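Local coordinates for leucine aminopeptidase (Fimbriiglobus ruber, PDB 7D1B), which probably acts as a zinc-dependent glutaminyl cyclase of the M28 peptidase family, closing N-terminal glutamine of peptides into pyroglutamate, at residues P66-T71 against T133-H138; C128-T133 against D185-I190; G246-G251 against P296-I301. One frame throughout, in Å; residues are numbered along the deposited sequence.

Contact 1 (P66-T71 against T133-H138); sequences PRISGT and TRPAAH
Thr-133 meets Arg-67 twice, its OG1 at the backbone and its CG2 at the guanidinium, joining two irregular loops of the M28 peptidase fold: loop 66-71 leads from helix 51-63 to helix 72-87, and the other loop, 133-138, follows sheet strand 123-130. The two branches do different work. OG1 accepts the N-H of Arg-67 at 2.9 Å with an angle of 145° at the hydrogen, while CG2 lies over one face of the guanidinium, toward its rim, 3.4 Å from Arg-67 NH1. A chi1 of 61° places OG1 of Thr-133 between its own N and carbonyl carbon and swings CG2 to the arginine side. The return bond, Thr-133 N to Arg-67 O at 3.0 Å, means that both backbone polar atoms of Arg-67 are held by one residue. The bent arginine chain is fixed in rotation from outside, with NE on Gly-65 O, NH1 on Thr-157 OG1 and NH2 on Ala-151 O.

Ile-68 crosses Thr-133 at about a right angle and continues toward the proline. Its CD1 reaches Pro-135 CA at 3.8 Å, and the other branch, CG2, meets Pro-135 CG at 4.1 Å, so the two arms meet different parts of the proline. From Ile-68 the chain makes a type II beta turn to Thr-71, whose weak backbone bond is reinforced by Thr-71 OG1 donating to Ile-68 O at 2.6 Å. A water bridges the loops at this turn: it accepts from Ser-69 N at 3.1 Å and donates to Thr-133 O at 2.9 Å.

Contact 2 (C128-T133 against D185-I190); sequences CSHYDT and DGEEYI. With ZN (zinc ion), chain B.
Glu-187 OE1 lies over the centre of one face of the His-130 imidazole, 3.0 Å above the plane, its carboxylate turned 68° from the ring; the bend at chi2 of Glu-187 folds the oxygen back over it. In the ring plane, ND1 donates to Asp-132 OD1 at 2.8 Å and 162°. NE2 is hydrogen-bonded to Asp-155 OD1, so two carboxylates fix the ring's rotation. The Tyr-131 ring presents an edge: its CE1 is 3.7 Å from Asp-185 N.

Asp-132 carries the contact. OD1 receives Glu-187 N at 3.0 Å from the face of the carboxylate opposite to His-130 ND1. OD2 uses its syn lone pair for Glu-188 N, 3.0 Å away in a nearly straight bond (165°). Two consecutive backbone N-H groups are therefore gripped by one carboxylate, which would set the course of the chain at the metal ligand and the residue before it.

The chain of Glu-188, extended beyond CG, brings OE2 to 1.9 Å from the zinc. Asp-155, His-309 and a water 2.1 Å from the zinc complete the coordination, while Glu-188 OE1 forms a salt bridge with Arg-134. Asp-132 is second-shell: it orients His-130, which bonds the ligand Asp-155, and holds the backbone of the ligand Glu-188, at the C-terminal ends of parallel strands 123-130 and 178-184, beside the single-zinc site of this M28-family enzyme.

Contact 3 (G246-G251 against P296-I301); sequences GYSLRG and PAVDVI
Helix 246-251 runs roughly antiparallel to strand 297-300, at 150° between their directions and 7.0 Å between the axes at closest approach, with Ser-248 and Val-298 nearest in register, 4.5 Å CA to CA. The interface is small, 199 Å² in all, and Ser-248 is its principal side chain. Its OG accepts the backbone N-H of Asp-299 at 2.9 Å, and the angle of 178° at the hydrogen makes the bond practically linear. With chi1 at -63°, OG stands beside the serine's own N and anti to its carbonyl carbon, from where it also lies 3.5 Å from Val-298 CA. The same oxygen is hydrogen-bonded to Glu-245 OE1, just ahead of the helix.

Van der Waals contacts flank this bond. Val-298 brings CG1 alongside the serine, 4.1 Å from Ser-248 CB, while helix 253-266 covers Val-298. Asp-299 places CB 3.7 Å from Ser-248 OG. At the far end Pro-296 CB rests 3.9 Å from the O of Gly-251, the last residue of the helix.

Strand 297-300 is an outermost strand of the sheet, paired on its inner side with strand 225-232 through backbone bonds of Val-298 and Val-300. Asp-299 N points to the other side, where Ser-248 OG takes the place of a neighbouring strand's carbonyl; Ala-297 O, similarly, is met by Asn-291 ND2. A hydroxyl bonded to both an amide and a carboxylate is consistent with its donating to Glu-245 and accepting from Asp-299 N, so that one serine satisfies a buried edge-strand amide and ties the helix start to the sheet.

Overall arrangement
From the N terminus, the loop after helix 51-63 opens contact 1, which closes at 133-138 after the chain has passed through helix 72-87 and strands 91-99, 108-117 and 123-130. Contact 2 opens at 128-133 before that closure and ends at 185-190, beyond helix 153-167 and strand 178-184. The two therefore cross: they share Thr-133, and their centres are 8 Å apart. Together they bring three loops to the zinc side of the sheet. Contact 3 follows in series, closing the 246-301 segment over helices 253-266 and 287-292. Its centre is 18 Å from that of contact 2, without touching it; both reach the same sheet, contact 3 at outermost strand 297-300.

Contact 1 (P66-T71 against T133-H138)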
loop_
_atom_site.group_PDB
_atom_site.type_symbol
_atom_site.label_atom_id
_atom_site.label_comp_id
_atom_site.label_asym_id
_atom_site.label_seq_id
_atom_site.Cartn_x
_atom_site.Cartn_y
_atom_site.Cartn_z
ATOM N N PRO A 66 -16.167 -2.593 -7.979
ATOM C CA PRO A 66 -14.964 -1.869 -8.402
ATOM C C PRO A 66 -14.887 -0.477 -7.784
ATOM O O PRO A 66 -15.905 0.194 -7.558
ATOM C CB PRO A 66 -15.114 -1.804 -9.928
ATOM C CG PRO A 66 -15.886 -3.070 -10.257
ATOM C CD PRO A 66 -16.884 -3.202 -9.114
ATOM N N ARG A 67 -13.657 -0.059 -7.508
ATOM C CA ARG A 67 -13.358 1.253 -6.949
ATOM C C ARG A 67 -12.411 1.981 -7.895
ATOM O O ARG A 67 -11.308 2.403 -7.523
ATOM C CB ARG A 67 -12.765 1.092 -5.545
ATOM C CG ARG A 67 -13.768 0.557 -4.518
ATOM C CD ARG A 67 -13.154 -0.603 -3.735
ATOM N NE ARG A 67 -13.241 -1.820 -4.523
ATOM C CZ ARG A 67 -12.370 -2.831 -4.503
ATOM N NH1 ARG A 67 -11.251 -2.755 -3.815
ATOM N NH2 ARG A 67 -12.635 -3.929 -5.221
ATOM N N ILE A 68 -12.834 2.106 -9.150
ATOM C CA ILE A 68 -12.040 2.796 -10.160
ATOM C C ILE A 68 -11.999 4.287 -9.821
ATOM O O ILE A 68 -12.972 4.850 -9.297
ATOM C CB ILE A 68 -12.689 2.545 -11.534
ATOM C CG1 ILE A 68 -12.668 1.042 -11.874
ATOM C CG2 ILE A 68 -12.018 3.386 -12.605
ATOM C CD1 ILE A 68 -13.628 0.658 -13.000
ATOM N N SER A 69 -10.868 4.939 -10.085
ATOM C CA SER A 69 -10.780 6.377 -9.822
ATOM C C SER A 69 -11.969 7.111 -10.433
ATOM O O SER A 69 -12.383 6.828 -11.562
ATOM C CB SER A 69 -9.510 6.958 -10.429
ATOM O OG SER A 69 -8.376 6.396 -9.827
ATOM N N GLY A 70 -12.511 8.068 -9.681
ATOM C CA GLY A 70 -13.527 8.959 -10.200
ATOM C C GLY A 70 -14.917 8.378 -10.254
ATOM O O GLY A 70 -15.765 8.931 -10.956
ATOM N N THR A 71 -15.182 7.282 -9.539
ATOM C CA THR A 71 -16.462 6.591 -9.614
ATOM C C THR A 71 -17.145 6.546 -8.255
ATOM O O THR A 71 -16.497 6.702 -7.207
ATOM C CB THR A 71 -16.306 5.148 -10.117
ATOM O OG1 THR A 71 -15.575 4.380 -9.146
ATOM C CG2 THR A 71 -15.615 5.100 -11.481
ATOM N N THR A 133 -8.921 0.726 -8.108
ATOM C CA THR A 133 -8.837 -0.576 -8.755
ATOM C C THR A 133 -8.731 -0.389 -10.259
ATOM O O THR A 133 -9.349 0.513 -10.841
ATOM C CB THR A 133 -9.986 -1.518 -8.369
ATOM O OG1 THR A 133 -11.255 -0.962 -8.754
ATOM C CG2 THR A 133 -9.980 -1.792 -6.863
ATOM N N ARG A 134 -7.947 -1.247 -10.889
ATOM C CA ARG A 134 -7.728 -1.150 -12.322
ATOM C C ARG A 134 -9.054 -1.342 -13.059
ATOM O O ARG A 134 -9.866 -2.184 -12.664
ATOM C CB ARG A 134 -6.762 -2.249 -12.742
ATOM C CG ARG A 134 -6.124 -2.029 -14.091
ATOM C CD ARG A 134 -5.154 -3.169 -14.404
ATOM N NE ARG A 134 -4.568 -3.008 -15.722
ATOM C CZ ARG A 134 -3.387 -2.460 -15.989
ATOM N NH1 ARG A 134 -3.004 -2.339 -17.260
ATOM N NH2 ARG A 134 -2.605 -2.006 -15.016
ATOM N N PRO A 135 -9.305 -0.598 -14.138
ATOM C CA PRO A 135 -10.619 -0.710 -14.791
ATOM C C PRO A 135 -10.916 -2.089 -15.342
ATOM O O PRO A 135 -12.093 -2.458 -15.423
ATOM C CB PRO A 135 -10.569 0.369 -15.884
ATOM C CG PRO A 135 -9.644 1.420 -15.286
ATOM C CD PRO A 135 -8.566 0.594 -14.598
ATOM N N ALA A 136 -9.899 -2.855 -15.725
ATOM C CA ALA A 136 -10.124 -4.165 -16.312
ATOM C C ALA A 136 -9.006 -5.102 -15.889
ATOM O O ALA A 136 -7.883 -4.668 -15.604
ATOM C CB ALA A 136 -10.176 -4.106 -17.848
ATOM N N ALA A 137 -9.329 -6.397 -15.884
ATOM C CA ALA A 137 -8.359 -7.457 -15.599
ATOM C C ALA A 137 -7.582 -7.722 -16.889
ATOM O O ALA A 137 -7.834 -8.674 -17.630
ATOM C CB ALA A 137 -9.080 -8.705 -15.109
ATOM N N HIS A 138 -6.616 -6.845 -17.168
ATOM C CA HIS A 138 -5.981 -6.832 -18.483
ATOM C C HIS A 138 -5.073 -8.027 -18.757
ATOM O O HIS A 138 -4.636 -8.181 -19.905
ATOM C CB HIS A 138 -5.191 -5.546 -18.702
ATOM C CG HIS A 138 -6.043 -4.355 -18.989
ATOM N ND1 HIS A 138 -5.983 -3.206 -18.228
ATOM C CD2 HIS A 138 -6.951 -4.122 -19.965
ATOM C CE1 HIS A 138 -6.815 -2.310 -18.735
ATOM N NE2 HIS A 138 -7.423 -2.845 -19.782
HETATM O O HOH W 1 -8.520 3.261 -11.170
#

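Contact 2 (C128-T133 against D185-I190)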
loop_
_atom_site.group_PDB
_atom_site.type_symbol
_atom_site.label_atom_id
_atom_site.label_comp_id
_atom_site.label_asym_id
_atom_site.label_seq_id
_atom_site.Cartn_x
_atom_site.Cartn_y
_atom_site.Cartn_z
ATOM N N CYS A 128 1.921 2.597 3.171
ATOM C CA CYS A 128 1.121 3.070 2.045
ATOM C C CYS A 128 0.669 1.914 1.159
ATOM O O CYS A 128 1.195 0.797 1.213
ATOM C CB CYS A 128 1.835 4.198 1.263
ATOM S SG CYS A 128 3.407 3.760 0.533
ATOM N N SER A 129 -0.311 2.232 0.314
ATOM C CA SER A 129 -0.910 1.283 -0.616
ATOM C C SER A 129 -1.688 2.121 -1.612
ATOM O O SER A 129 -2.169 3.191 -1.255
ATOM C CB SER A 129 -1.895 0.381 0.138
ATOM O OG SER A 129 -2.527 -0.545 -0.717
ATOM N N HIS A 130 -1.865 1.619 -2.838
ATOM C CA HIS A 130 -2.892 2.238 -3.675
ATOM C C HIS A 130 -4.260 1.716 -3.252
ATOM O O HIS A 130 -4.369 0.707 -2.545
ATOM C CB HIS A 130 -2.612 2.090 -5.182
ATOM C CG HIS A 130 -3.065 0.797 -5.801
ATOM N ND1 HIS A 130 -4.121 0.735 -6.688
ATOM C CD2 HIS A 130 -2.553 -0.456 -5.745
ATOM C CE1 HIS A 130 -4.255 -0.506 -7.126
ATOM N NE2 HIS A 130 -3.319 -1.250 -6.568
ATOM N N TYR A 131 -5.318 2.421 -3.658
ATOM C CA TYR A 131 -6.657 1.939 -3.356
ATOM C C TYR A 131 -7.638 2.125 -4.507
ATOM O O TYR A 131 -8.790 1.708 -4.375
ATOM C CB TYR A 131 -7.212 2.471 -2.019
ATOM C CG TYR A 131 -7.675 3.919 -1.946
ATOM C CD1 TYR A 131 -7.093 4.943 -2.694
ATOM C CD2 TYR A 131 -8.679 4.261 -1.067
ATOM C CE1 TYR A 131 -7.538 6.269 -2.573
ATOM C CE2 TYR A 131 -9.126 5.566 -0.941
ATOM C CZ TYR A 131 -8.557 6.568 -1.694
ATOM O OH TYR A 131 -9.031 7.852 -1.539
ATOM N N ASP A 132 -7.226 2.709 -5.631
ATOM C CA ASP A 132 -8.032 2.594 -6.838
ATOM C C ASP A 132 -7.912 1.175 -7.378
ATOM O O ASP A 132 -6.926 0.485 -7.139
ATOM C CB ASP A 132 -7.586 3.612 -7.888
ATOM C CG ASP A 132 -6.179 3.341 -8.406
ATOM O OD1 ASP A 132 -5.234 3.184 -7.584
ATOM O OD2 ASP A 132 -6.002 3.317 -9.645
ATOM N N THR A 133 -8.921 0.726 -8.108
ATOM C CA THR A 133 -8.837 -0.576 -8.755
ATOM C C THR A 133 -8.731 -0.389 -10.259
ATOM O O THR A 133 -9.349 0.513 -10.841
ATOM C CB THR A 133 -9.986 -1.518 -8.369
ATOM O OG1 THR A 133 -11.255 -0.962 -8.754
ATOM C CG2 THR A 133 -9.980 -1.792 -6.863
ATOM N N ASP A 185 -4.621 7.277 -4.654
ATOM C CA ASP A 185 -5.524 7.104 -5.776
ATOM C C ASP A 185 -4.720 6.991 -7.076
ATOM O O ASP A 185 -3.525 7.308 -7.136
ATOM C CB ASP A 185 -6.464 8.308 -5.845
ATOM C CG ASP A 185 -7.816 8.006 -6.504
ATOM O OD1 ASP A 185 -7.986 6.963 -7.190
ATOM O OD2 ASP A 185 -8.732 8.844 -6.313
ATOM N N GLY A 186 -5.393 6.536 -8.123
ATOM C CA GLY A 186 -4.874 6.684 -9.469
ATOM C C GLY A 186 -3.550 5.999 -9.718
ATOM O O GLY A 186 -2.771 6.452 -10.568
ATOM N N GLU A 187 -3.273 4.890 -9.022
ATOM C CA GLU A 187 -2.072 4.142 -9.375
ATOM C C GLU A 187 -2.204 3.521 -10.755
ATOM O O GLU A 187 -1.239 3.501 -11.521
ATOM C CB GLU A 187 -1.753 3.056 -8.355
ATOM C CG GLU A 187 -0.399 2.400 -8.625
ATOM C CD GLU A 187 -0.499 0.979 -9.006
ATOM O OE1 GLU A 187 -1.472 0.302 -8.622
ATOM O OE2 GLU A 187 0.423 0.535 -9.710
ATOM N N GLU A 188 -3.376 2.980 -11.078
ATOM C CA GLU A 188 -3.535 2.251 -12.329
ATOM C C GLU A 188 -4.948 2.438 -12.880
ATOM O O GLU A 188 -5.699 1.484 -13.129
ATOM C CB GLU A 188 -3.079 0.797 -12.210
ATOM C CG GLU A 188 -3.768 -0.033 -11.164
ATOM C CD GLU A 188 -3.206 -1.448 -11.158
ATOM O OE1 GLU A 188 -2.471 -1.818 -12.128
ATOM O OE2 GLU A 188 -3.453 -2.210 -10.185
ATOM N N TYR A 189 -5.275 3.704 -13.147
ATOM C CA TYR A 189 -6.507 4.090 -13.825
ATOM C C TYR A 189 -6.311 3.883 -15.327
ATOM O O TYR A 189 -6.278 4.824 -16.126
ATOM C CB TYR A 189 -6.828 5.533 -13.455
ATOM C CG TYR A 189 -8.073 6.101 -14.086
ATOM C CD1 TYR A 189 -9.309 5.504 -13.898
ATOM C CD2 TYR A 189 -8.011 7.252 -14.864
ATOM C CE1 TYR A 189 -10.459 6.030 -14.484
ATOM C CE2 TYR A 189 -9.152 7.792 -15.442
ATOM C CZ TYR A 189 -10.382 7.175 -15.241
ATOM O OH TYR A 189 -11.543 7.680 -15.785
ATOM N N ILE A 190 -6.131 2.621 -15.706
ATOM C CA ILE A 190 -5.683 2.272 -17.051
ATOM C C ILE A 190 -6.903 1.926 -17.894
ATOM O O ILE A 190 -7.457 0.822 -17.801
ATOM C CB ILE A 190 -4.663 1.132 -17.039
ATOM C CG1 ILE A 190 -3.492 1.440 -16.100
ATOM C CG2 ILE A 190 -4.193 0.836 -18.476
ATOM C CD1 ILE A 190 -2.771 2.779 -16.336
HETATM ZN ZN ZN B . -2.548 -3.928 -10.365
HETATM O O HOH W 2 -0.486 -4.160 -10.003
#

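Contact 3 (G246-G251 against P296-I301)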
loop_
_atom_site.group_PDB
_atom_site.type_symbol
_atom_site.label_atom_id
_atom_site.label_comp_id
_atom_site.label_asym_id
_atom_site.label_seq_id
_atom_site.Cartn_x
_atom_site.Cartn_y
_atom_site.Cartn_z
ATOM N N GLY A 246 14.735 -4.064 -7.142
ATOM C CA GLY A 246 15.892 -3.208 -7.274
ATOM C C GLY A 246 15.669 -1.776 -6.843
ATOM O O GLY A 246 16.569 -1.156 -6.276
ATOM N N TYR A 247 14.503 -1.193 -7.153
ATOM C CA TYR A 247 14.340 0.203 -6.755
ATOM C C TYR A 247 14.349 0.337 -5.238
ATOM O O TYR A 247 14.903 1.302 -4.696
ATOM C CB TYR A 247 13.076 0.799 -7.358
ATOM C CG TYR A 247 13.157 0.950 -8.850
ATOM C CD1 TYR A 247 13.972 1.913 -9.428
ATOM C CD2 TYR A 247 12.405 0.141 -9.681
ATOM C CE1 TYR A 247 14.035 2.064 -10.815
ATOM C CE2 TYR A 247 12.455 0.280 -11.063
ATOM C CZ TYR A 247 13.282 1.233 -11.618
ATOM O OH TYR A 247 13.342 1.371 -12.986
ATOM N N SER A 248 13.759 -0.640 -4.545
ATOM C CA SER A 248 13.752 -0.664 -3.083
ATOM C C SER A 248 15.158 -0.838 -2.537
ATOM O O SER A 248 15.568 -0.136 -1.607
ATOM C CB SER A 248 12.902 -1.838 -2.616
ATOM O OG SER A 248 11.553 -1.693 -3.030
ATOM N N LEU A 249 15.912 -1.784 -3.107
ATOM C CA LEU A 249 17.286 -2.002 -2.663
ATOM C C LEU A 249 18.135 -0.753 -2.859
ATOM O O LEU A 249 18.917 -0.376 -1.977
ATOM C CB LEU A 249 17.917 -3.165 -3.426
ATOM C CG LEU A 249 17.456 -4.549 -3.006
ATOM C CD1 LEU A 249 17.867 -5.572 -4.048
ATOM C CD2 LEU A 249 17.969 -4.914 -1.620
ATOM N N ARG A 250 18.009 -0.102 -4.014
ATOM C CA ARG A 250 18.861 1.048 -4.291
ATOM C C ARG A 250 18.436 2.260 -3.480
ATOM O O ARG A 250 19.280 3.045 -3.037
ATOM C CB ARG A 250 18.858 1.350 -5.788
ATOM C CG ARG A 250 19.591 0.268 -6.583
ATOM C CD ARG A 250 19.737 0.621 -8.056
ATOM N NE ARG A 250 18.443 0.760 -8.728
ATOM C CZ ARG A 250 17.783 -0.242 -9.311
ATOM N NH1 ARG A 250 18.294 -1.474 -9.326
ATOM N NH2 ARG A 250 16.613 -0.010 -9.888
ATOM N N GLY A 251 17.131 2.437 -3.278
ATOM C CA GLY A 251 16.653 3.637 -2.623
ATOM C C GLY A 251 16.667 3.568 -1.117
ATOM O O GLY A 251 16.720 4.616 -0.467
ATOM N N PRO A 296 13.271 7.291 1.699
ATOM C CA PRO A 296 13.592 5.882 1.429
ATOM C C PRO A 296 12.310 5.065 1.464
ATOM O O PRO A 296 11.544 5.140 2.427
ATOM C CB PRO A 296 14.536 5.513 2.575
ATOM C CG PRO A 296 15.113 6.829 3.067
ATOM C CD PRO A 296 14.000 7.827 2.865
ATOM N N ALA A 297 12.054 4.307 0.393
ATOM C CA ALA A 297 10.761 3.647 0.245
ATOM C C ALA A 297 10.942 2.258 -0.352
ATOM O O ALA A 297 11.570 2.085 -1.408
ATOM C CB ALA A 297 9.796 4.477 -0.604
ATOM N N VAL A 298 10.359 1.273 0.330
ATOM C CA VAL A 298 10.471 -0.137 -0.037
ATOM C C VAL A 298 9.111 -0.654 -0.467
ATOM O O VAL A 298 8.105 -0.405 0.205
ATOM C CB VAL A 298 11.001 -0.955 1.157
ATOM C CG1 VAL A 298 10.878 -2.452 0.914
ATOM C CG2 VAL A 298 12.412 -0.533 1.482
ATOM N N ASP A 299 9.104 -1.434 -1.548
ATOM C CA ASP A 299 7.912 -2.131 -2.023
ATOM C C ASP A 299 7.923 -3.547 -1.460
ATOM O O ASP A 299 8.835 -4.328 -1.752
ATOM C CB ASP A 299 7.914 -2.146 -3.552
ATOM C CG ASP A 299 6.560 -2.451 -4.156
ATOM O OD1 ASP A 299 5.576 -2.713 -3.428
ATOM O OD2 ASP A 299 6.503 -2.392 -5.420
ATOM N N VAL A 300 6.939 -3.851 -0.629
ATOM C CA VAL A 300 6.732 -5.178 -0.063
ATOM C C VAL A 300 5.724 -5.843 -0.996
ATOM O O VAL A 300 4.527 -5.520 -0.977
ATOM C CB VAL A 300 6.252 -5.081 1.389
ATOM C CG1 VAL A 300 5.803 -6.453 1.893
ATOM C CG2 VAL A 300 7.383 -4.538 2.246
ATOM N N ILE A 301 6.231 -6.749 -1.845
ATOM C CA ILE A 301 5.514 -7.214 -3.025
ATOM C C ILE A 301 5.999 -8.610 -3.377
ATOM O O ILE A 301 7.182 -8.929 -3.235
ATOM C CB ILE A 301 5.737 -6.228 -4.205
ATOM C CG1 ILE A 301 4.994 -6.663 -5.479
ATOM C CG2 ILE A 301 7.236 -6.010 -4.490
ATOM C CD1 ILE A 301 4.915 -5.570 -6.539
#